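PDB 6ZDQ: telomerase reverse transcriptase from Candida albicans SC5314, which probably extends chromosome ends by reverse transcription, adding telomeric DNA repeats copied from a template within the RNA component of the enzyme. Local coordinates for residues G61-F67 / Y197-L202; I81-L85 / V110-L115. One frame throughout, in Å; residues are numbered along the deposited sequence.

Contact 1. Residues G61-F67 / Y197-L202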
ATOM      1  N   GLY A  61     -27.748  12.634   8.138  1.00 96.02           N
ATOM      2  CA  GLY A  61     -28.420  13.505   7.196  1.00 98.69           C
ATOM      3  C   GLY A  61     -28.236  13.064   5.760  1.00 98.95           C
ATOM      4  O   GLY A  61     -27.140  12.655   5.366  1.00119.27           O
ATOM      5  N   THR A  62     -29.300  13.143   4.967  1.00116.08           N
ATOM      6  CA  THR A  62     -29.272  12.734   3.570  1.00110.43           C
ATOM      7  C   THR A  62     -29.003  13.949   2.691  1.00107.14           C
ATOM      8  O   THR A  62     -29.608  15.008   2.887  1.00119.10           O
ATOM      9  CB  THR A  62     -30.589  12.065   3.170  1.00121.71           C
ATOM     10  OG1 THR A  62     -30.753  10.853   3.916  1.00125.76           O
ATOM     11  CG2 THR A  62     -30.606  11.745   1.682  1.00118.83           C
ATOM     12  N   SER A  63     -28.095  13.793   1.731  1.00126.76           N
ATOM     13  CA  SER A  63     -27.731  14.860   0.815  1.00117.25           C
ATOM     14  C   SER A  63     -27.764  14.336  -0.613  1.00127.57           C
ATOM     15  O   SER A  63     -27.712  13.128  -0.858  1.00126.54           O
ATOM     16  CB  SER A  63     -26.340  15.432   1.133  1.00118.52           C
ATOM     17  OG  SER A  63     -26.275  15.891   2.472  1.00155.20           O
ATOM     18  N   LYS A  64     -27.851  15.267  -1.559  1.00128.57           N
ATOM     19  CA  LYS A  64     -27.844  14.901  -2.966  1.00130.96           C
ATOM     20  C   LYS A  64     -26.450  14.450  -3.388  1.00110.83           C
ATOM     21  O   LYS A  64     -25.433  14.941  -2.890  1.00106.94           O
ATOM     22  CB  LYS A  64     -28.308  16.074  -3.830  1.00121.21           C
ATOM     23  CG  LYS A  64     -27.332  17.242  -3.887  1.00131.59           C
ATOM     24  CD  LYS A  64     -27.682  18.199  -5.017  1.00117.53           C
ATOM     25  CE  LYS A  64     -26.610  19.262  -5.198  1.00125.51           C
ATOM     26  NZ  LYS A  64     -26.891  20.139  -6.371  1.00136.23           N
ATOM     27  N   CYS A  65     -26.412  13.486  -4.305  1.00120.14           N
ATOM     28  CA  CYS A  65     -25.147  12.922  -4.771  1.00120.32           C
ATOM     29  C   CYS A  65     -24.371  13.970  -5.559  1.00118.37           C
ATOM     30  O   CYS A  65     -24.815  14.415  -6.622  1.00138.73           O
ATOM     31  CB  CYS A  65     -25.408  11.683  -5.621  1.00117.74           C
ATOM     32  SG  CYS A  65     -23.911  10.816  -6.143  1.00113.99           S
ATOM     33  N   ASN A  66     -23.213  14.368  -5.038  1.00109.91           N
ATOM     34  CA  ASN A  66     -22.336  15.294  -5.742  1.00129.88           C
ATOM     35  C   ASN A  66     -21.578  14.553  -6.837  1.00122.52           C
ATOM     36  O   ASN A  66     -20.909  13.550  -6.570  1.00137.08           O
ATOM     37  CB  ASN A  66     -21.356  15.947  -4.765  1.00111.10           C
ATOM     38  CG  ASN A  66     -20.607  17.120  -5.374  1.00118.67           C
ATOM     39  OD1 ASN A  66     -20.452  17.216  -6.593  1.00111.33           O
ATOM     40  ND2 ASN A  66     -20.132  18.021  -4.521  1.00118.71           N
ATOM     41  N   PHE A  67     -21.688  15.045  -8.071  1.00122.50           N
ATOM     42  CA  PHE A  67     -20.974  14.462  -9.198  1.00116.03           C
ATOM     43  C   PHE A  67     -19.813  15.313  -9.689  1.00127.80           C
ATOM     44  O   PHE A  67     -18.987  14.811 -10.459  1.00143.39           O
ATOM     45  CB  PHE A  67     -21.939  14.201 -10.365  1.00120.28           C
ATOM     46  CG  PHE A  67     -22.904  13.076 -10.117  1.00122.50           C
ATOM     47  CD1 PHE A  67     -22.514  11.761 -10.296  1.00117.42           C
ATOM     48  CD2 PHE A  67     -24.204  13.335  -9.709  1.00121.63           C
ATOM     49  CE1 PHE A  67     -23.396  10.723 -10.069  1.00113.73           C
ATOM     50  CE2 PHE A  67     -25.092  12.299  -9.481  1.00117.51           C
ATOM     51  CZ  PHE A  67     -24.687  10.991  -9.662  1.00115.25           C
ATOM     52  N   TYR A 197     -25.890   4.537   0.141  1.00 99.62           N
ATOM     53  CA  TYR A 197     -26.829   4.981  -0.884  1.00115.76           C
ATOM     54  C   TYR A 197     -26.169   5.929  -1.879  1.00112.89           C
ATOM     55  O   TYR A 197     -26.508   5.910  -3.067  1.00126.49           O
ATOM     56  CB  TYR A 197     -28.052   5.638  -0.239  1.00 96.33           C
ATOM     57  CG  TYR A 197     -27.800   7.010   0.340  1.00 96.45           C
ATOM     58  CD1 TYR A 197     -27.161   7.163   1.562  1.00114.39           C
ATOM     59  CD2 TYR A 197     -28.216   8.152  -0.331  1.00 98.59           C
ATOM     60  CE1 TYR A 197     -26.933   8.419   2.096  1.00125.81           C
ATOM     61  CE2 TYR A 197     -27.995   9.409   0.194  1.00105.91           C
ATOM     62  CZ  TYR A 197     -27.352   9.538   1.407  1.00114.67           C
ATOM     63  OH  TYR A 197     -27.127  10.789   1.935  1.00102.81           O
ATOM     64  N   LEU A 198     -25.231   6.762  -1.419  1.00118.66           N
ATOM     65  CA  LEU A 198     -24.520   7.651  -2.335  1.00107.60           C
ATOM     66  C   LEU A 198     -23.561   6.876  -3.230  1.00123.72           C
ATOM     67  O   LEU A 198     -23.392   7.216  -4.406  1.00127.12           O
ATOM     68  CB  LEU A 198     -23.766   8.724  -1.548  1.00111.57           C
ATOM     69  CG  LEU A 198     -24.602   9.829  -0.904  1.00111.59           C
ATOM     70  CD1 LEU A 198     -23.710  10.805  -0.150  1.00112.62           C
ATOM     71  CD2 LEU A 198     -25.418  10.555  -1.958  1.00131.34           C
ATOM     72  N   TRP A 199     -22.919   5.837  -2.688  1.00120.43           N
ATOM     73  CA  TRP A 199     -21.909   5.102  -3.449  1.00 97.59           C
ATOM     74  C   TRP A 199     -22.508   4.423  -4.674  1.00112.52           C
ATOM     75  O   TRP A 199     -21.902   4.432  -5.751  1.00113.29           O
ATOM     76  CB  TRP A 199     -21.217   4.072  -2.557  1.00105.29           C
ATOM     77  CG  TRP A 199     -20.311   3.145  -3.319  1.00126.29           C
ATOM     78  CD1 TRP A 199     -20.603   1.882  -3.748  1.00117.61           C
ATOM     79  CD2 TRP A 199     -18.974   3.418  -3.757  1.00 99.24           C
ATOM     80  NE1 TRP A 199     -19.529   1.349  -4.418  1.00 92.02           N
ATOM     81  CE2 TRP A 199     -18.516   2.272  -4.438  1.00100.58           C
ATOM     82  CE3 TRP A 199     -18.119   4.518  -3.636  1.00102.75           C
ATOM     83  CZ2 TRP A 199     -17.241   2.195  -4.996  1.00124.52           C
ATOM     84  CZ3 TRP A 199     -16.853   4.440  -4.190  1.00105.70           C
ATOM     85  CH2 TRP A 199     -16.426   3.286  -4.861  1.00120.97           C
ATOM     86  N   LYS A 200     -23.690   3.816  -4.527  1.00110.29           N
ATOM     87  CA  LYS A 200     -24.316   3.131  -5.655  1.00101.09           C
ATOM     88  C   LYS A 200     -24.578   4.086  -6.814  1.00109.53           C
ATOM     89  O   LYS A 200     -24.471   3.696  -7.983  1.00100.10           O
ATOM     90  CB  LYS A 200     -25.611   2.454  -5.205  1.00114.05           C
ATOM     91  CG  LYS A 200     -25.392   1.251  -4.299  1.00124.92           C
ATOM     92  CD  LYS A 200     -26.717   0.654  -3.849  1.00146.47           C
ATOM     93  CE  LYS A 200     -26.503  -0.616  -3.040  1.00126.65           C
ATOM     94  NZ  LYS A 200     -25.632  -0.385  -1.854  1.00121.45           N
ATOM     95  N   GLU A 201     -24.925   5.340  -6.512  1.00113.10           N
ATOM     96  CA  GLU A 201     -25.096   6.335  -7.568  1.00123.20           C
ATOM     97  C   GLU A 201     -23.763   6.682  -8.221  1.00114.58           C
ATOM     98  O   GLU A 201     -23.665   6.767  -9.451  1.00120.87           O
ATOM     99  CB  GLU A 201     -25.763   7.594  -7.011  1.00123.16           C
ATOM    100  CG  GLU A 201     -27.272   7.485  -6.839  1.00117.08           C
ATOM    101  CD  GLU A 201     -27.904   8.790  -6.389  1.00117.41           C
ATOM    102  OE1 GLU A 201     -27.582   9.259  -5.276  1.00111.36           O
ATOM    103  OE2 GLU A 201     -28.721   9.349  -7.152  1.00125.20           O
ATOM    104  N   LEU A 202     -22.723   6.895  -7.409  1.00118.30           N
ATOM    105  CA  LEU A 202     -21.399   7.185  -7.953  1.00 99.81           C
ATOM    106  C   LEU A 202     -20.859   6.011  -8.759  1.00107.77           C
ATOM    107  O   LEU A 202     -20.297   6.199  -9.846  1.00107.31           O
ATOM    108  CB  LEU A 202     -20.435   7.544  -6.822  1.00 98.27           C
ATOM    109  CG  LEU A 202     -20.678   8.878  -6.117  1.00 98.87           C
ATOM    110  CD1 LEU A 202     -19.811   8.985  -4.878  1.00105.84           C
ATOM    111  CD2 LEU A 202     -20.403  10.032  -7.066  1.00100.99           C
TER

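Contact 2. Residues I81-L85 / V110-L115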
ATOM      1  N   ILE A  81     -17.612   7.775  13.666  1.00 82.54           N
ATOM      2  CA  ILE A  81     -17.375   7.187  14.983  1.00 81.54           C
ATOM      3  C   ILE A  81     -18.536   7.488  15.922  1.00 85.86           C
ATOM      4  O   ILE A  81     -18.967   6.624  16.695  1.00 90.96           O
ATOM      5  CB  ILE A  81     -16.033   7.685  15.552  1.00 93.53           C
ATOM      6  CG1 ILE A  81     -14.872   7.126  14.728  1.00 89.00           C
ATOM      7  CG2 ILE A  81     -15.892   7.303  17.020  1.00 88.91           C
ATOM      8  CD1 ILE A  81     -13.511   7.604  15.181  1.00 84.38           C
ATOM      9  N   GLN A  82     -19.061   8.713  15.873  1.00 93.56           N
ATOM     10  CA  GLN A  82     -20.144   9.082  16.779  1.00 82.81           C
ATOM     11  C   GLN A  82     -21.433   8.339  16.445  1.00 83.91           C
ATOM     12  O   GLN A  82     -22.199   7.983  17.349  1.00 81.96           O
ATOM     13  CB  GLN A  82     -20.369  10.593  16.741  1.00 84.62           C
ATOM     14  CG  GLN A  82     -19.155  11.405  17.157  1.00100.03           C
ATOM     15  CD  GLN A  82     -18.623  11.001  18.518  1.00 88.89           C
ATOM     16  OE1 GLN A  82     -19.390  10.731  19.443  1.00109.69           O
ATOM     17  NE2 GLN A  82     -17.302  10.950  18.646  1.00116.83           N
ATOM     18  N   PHE A  83     -21.696   8.100  15.157  1.00 82.72           N
ATOM     19  CA  PHE A  83     -22.936   7.432  14.772  1.00 82.72           C
ATOM     20  C   PHE A  83     -22.963   5.982  15.241  1.00 89.36           C
ATOM     21  O   PHE A  83     -23.991   5.507  15.739  1.00 95.81           O
ATOM     22  CB  PHE A  83     -23.132   7.498  13.258  1.00 86.55           C
ATOM     23  CG  PHE A  83     -24.391   6.824  12.784  1.00 94.92           C
ATOM     24  CD1 PHE A  83     -25.617   7.456  12.905  1.00106.40           C
ATOM     25  CD2 PHE A  83     -24.348   5.559  12.220  1.00 92.97           C
ATOM     26  CE1 PHE A  83     -26.777   6.843  12.473  1.00107.22           C
ATOM     27  CE2 PHE A  83     -25.505   4.938  11.783  1.00 85.70           C
ATOM     28  CZ  PHE A  83     -26.722   5.582  11.910  1.00107.05           C
ATOM     29  N   VAL A  84     -21.853   5.260  15.079  1.00 87.44           N
ATOM     30  CA  VAL A  84     -21.820   3.866  15.513  1.00 89.48           C
ATOM     31  C   VAL A  84     -21.866   3.780  17.034  1.00 85.05           C
ATOM     32  O   VAL A  84     -22.483   2.868  17.598  1.00 87.34           O
ATOM     33  CB  VAL A  84     -20.591   3.147  14.928  1.00 87.11           C
ATOM     34  CG1 VAL A  84     -19.319   3.892  15.266  1.00 83.65           C
ATOM     35  CG2 VAL A  84     -20.529   1.719  15.433  1.00 89.35           C
ATOM     36  N   LEU A  85     -21.228   4.732  17.724  1.00 90.05           N
ATOM     37  CA  LEU A  85     -21.354   4.793  19.176  1.00 79.55           C
ATOM     38  C   LEU A  85     -22.800   5.012  19.594  1.00 89.82           C
ATOM     39  O   LEU A  85     -23.212   4.563  20.670  1.00 79.34           O
ATOM     40  CB  LEU A  85     -20.462   5.899  19.739  1.00 79.10           C
ATOM     41  CG  LEU A  85     -18.959   5.624  19.797  1.00 78.82           C
ATOM     42  CD1 LEU A  85     -18.215   6.850  20.295  1.00 79.75           C
ATOM     43  CD2 LEU A  85     -18.670   4.423  20.683  1.00 77.86           C
ATOM     44  N   VAL A 110     -13.326   1.504  20.975  1.00 87.67           N
ATOM     45  CA  VAL A 110     -14.005   1.527  19.681  1.00 78.09           C
ATOM     46  C   VAL A 110     -13.447   2.644  18.809  1.00 91.65           C
ATOM     47  O   VAL A 110     -13.234   2.467  17.602  1.00 94.42           O
ATOM     48  CB  VAL A 110     -15.526   1.664  19.870  1.00 77.43           C
ATOM     49  CG1 VAL A 110     -16.215   1.869  18.533  1.00 77.54           C
ATOM     50  CG2 VAL A 110     -16.082   0.438  20.565  1.00 93.59           C
ATOM     51  N   VAL A 111     -13.197   3.810  19.405  1.00 79.55           N
ATOM     52  CA  VAL A 111     -12.627   4.918  18.648  1.00 93.57           C
ATOM     53  C   VAL A 111     -11.229   4.561  18.157  1.00 83.68           C
ATOM     54  O   VAL A 111     -10.842   4.907  17.035  1.00 86.74           O
ATOM     55  CB  VAL A 111     -12.628   6.199  19.506  1.00 81.51           C
ATOM     56  CG1 VAL A 111     -12.185   7.398  18.684  1.00 82.97           C
ATOM     57  CG2 VAL A 111     -14.011   6.429  20.103  1.00 80.79           C
ATOM     58  N   ASP A 112     -10.457   3.845  18.980  1.00 92.13           N
ATOM     59  CA  ASP A 112      -9.135   3.403  18.551  1.00 82.68           C
ATOM     60  C   ASP A 112      -9.230   2.460  17.360  1.00 82.31           C
ATOM     61  O   ASP A 112      -8.489   2.604  16.381  1.00 83.27           O
ATOM     62  CB  ASP A 112      -8.409   2.725  19.713  1.00 83.00           C
ATOM     63  CG  ASP A 112      -8.089   3.683  20.843  1.00 83.79           C
ATOM     64  OD1 ASP A 112      -8.208   4.908  20.635  1.00 84.41           O
ATOM     65  OD2 ASP A 112      -7.721   3.212  21.940  1.00 83.96           O
ATOM     66  N   PHE A 113     -10.155   1.501  17.416  1.00 81.12           N
ATOM     67  CA  PHE A 113     -10.285   0.522  16.342  1.00 80.97           C
ATOM     68  C   PHE A 113     -10.719   1.179  15.035  1.00 81.07           C
ATOM     69  O   PHE A 113     -10.237   0.807  13.960  1.00107.73           O
ATOM     70  CB  PHE A 113     -11.274  -0.568  16.760  1.00 96.20           C
ATOM     71  CG  PHE A 113     -11.488  -1.632  15.721  1.00 90.44           C
ATOM     72  CD1 PHE A 113     -10.677  -2.755  15.678  1.00 93.59           C
ATOM     73  CD2 PHE A 113     -12.509  -1.515  14.793  1.00 79.62           C
ATOM     74  CE1 PHE A 113     -10.877  -3.736  14.722  1.00107.17           C
ATOM     75  CE2 PHE A 113     -12.714  -2.490  13.838  1.00 99.80           C
ATOM     76  CZ  PHE A 113     -11.898  -3.602  13.801  1.00121.93           C
ATOM     77  N   LEU A 114     -11.625   2.157  15.106  1.00 96.04           N
ATOM     78  CA  LEU A 114     -12.181   2.752  13.896  1.00 88.46           C
ATOM     79  C   LEU A 114     -11.197   3.665  13.178  1.00104.36           C
ATOM     80  O   LEU A 114     -11.343   3.883  11.969  1.00 99.64           O
ATOM     81  CB  LEU A 114     -13.451   3.530  14.232  1.00 80.47           C
ATOM     82  CG  LEU A 114     -14.658   2.681  14.633  1.00 99.62           C
ATOM     83  CD1 LEU A 114     -15.748   3.552  15.229  1.00 80.12           C
ATOM     84  CD2 LEU A 114     -15.180   1.911  13.433  1.00 79.39           C
ATOM     85  N   LEU A 115     -10.215   4.217  13.893  1.00 92.91           N
ATOM     86  CA  LEU A 115      -9.260   5.149  13.302  1.00 91.33           C
ATOM     87  C   LEU A 115      -8.106   4.465  12.585  1.00 90.83           C
ATOM     88  O   LEU A 115      -7.330   5.156  11.913  1.00 96.07           O
ATOM     89  CB  LEU A 115      -8.698   6.080  14.381  1.00 85.58           C
ATOM     90  CG  LEU A 115      -9.651   7.131  14.957  1.00 96.53           C
ATOM     91  CD1 LEU A 115      -9.005   7.865  16.121  1.00 86.50           C
ATOM     92  CD2 LEU A 115     -10.073   8.109  13.873  1.00 99.03           C
TER

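Contact 1. Residues G61-F67 / Y197-L202
Thr62 and Ser63 meet the ring end of Tyr197 where an irregular loop is laid across the first turns of helix 196-214, a loop-on-helix contact whose helix belongs to the RNA-binding domain of telomerase. The loop follows helix 52-59, and Gly61 makes the exit with a positive phi (99°), a backbone conformation that suits glycine. At Thr62 the methyl CG2, turned anti to the backbone N, approaches the tyrosine ring obliquely, 3.8 Å from Tyr197 CE2. The polar tie comes next. Ser63 N donates a hydrogen bond to Tyr197 OH (3.2 Å), and an N-H...O angle of 161° makes it fairly straight. The phenol thus spans the gap between helix and loop backbone, while Leu198 CG lies over one face of its ring. Ser63 O sits at the edge of the same ring, near its plane.

After Lys64, whose CB points away from the helix, Cys65 turns inward and becomes the apolar centre of the contact. Its CB rests 3.8 Å from Leu198 CD2. Glu201, extended beyond CG, brings OE1 near that CB, while its own CB lies near Cys65 SG. With SG anti to the backbone N (chi1 -175°), the sulfur is directed to the far end of the helical segment, 3.7 Å from Leu202 CD2. Asn66 meets the helix through its carbonyl, Asn66 O lying 3.6 Å from Leu202 CD2, and ties the loop to itself: its backbone N bonds to Asn73 OD1 and its OD1 accepts from Asn69 N. Asn73 also touches the buried Leu198 and Leu202. Phe67 closes the segment. Cys65 SG lies 3.6 Å above one face of its ring, displaced toward the rim, and Glu201 O stands at the ring edge, 4.0 Å from Phe67 CE1.

Contact 2. Residues I81-L85 / V110-L115
Ile81 packs among Val111, Leu114 and Leu115, filling much of the interface between helices 77-91 and 99-115. Its CB, which points at the opposing helix, lies 4.2 Å from Leu114 CD1, and from there the side chain divides. The CG2 branch meets Val111 CG2 at 3.7 Å. The Ile81 and Leu114 side chains slide past each other in opposite directions, Ile81 CG1 3.7 Å from Leu114 CD1, and at the tip Ile81 CD1 reaches Leu115 CD2, also at 3.7 Å, with Val111 CG1 close by. The Ile81 chain continues extended beyond CB (chi2 178°), which carries CD1 outward to the more exposed Leu115.

One turn on, Val84 and Leu114 meet tip to tip, Val84 CG1 lying 3.6 Å from Leu114 CD1. Leu85 extends the apolar seam toward the start of the other segment, where its CD2 slides by Val110 CG1 at 4.1 Å. Every contact across the interface is aliphatic. Helix 148-177 adds a third wall, with Leu170 against Val84 and Leu174 against Leu114. The segment axes approach to 10.6 Å and run at 133°, closer to antiparallel than parallel: a helix-helix packing typical of the largely helical telomerase RNA-binding domain.

Both segments of contact 2 fall, in sequence, between the two segments of contact 1. After 61-67 the chain enters helix 77-91 and then helix 99-115, which supply both sides of contact 2, and it passes through the long helix 148-177 before helix 196-214 returns to the early loop. The centres of contacts 1 and 2 lie about 22 Å apart and their nearest atoms about 7 Å, so the two do not touch. Contact 1 is a surface closure between distant parts of the sequence, whereas contact 2 is a more local and more buried pairing. The bound RNA lies about 14 Å from the nearest atom of contact 2 and about 23 Å from that of contact 1; neither touches it, consistent with both being part of the region's protein scaffold.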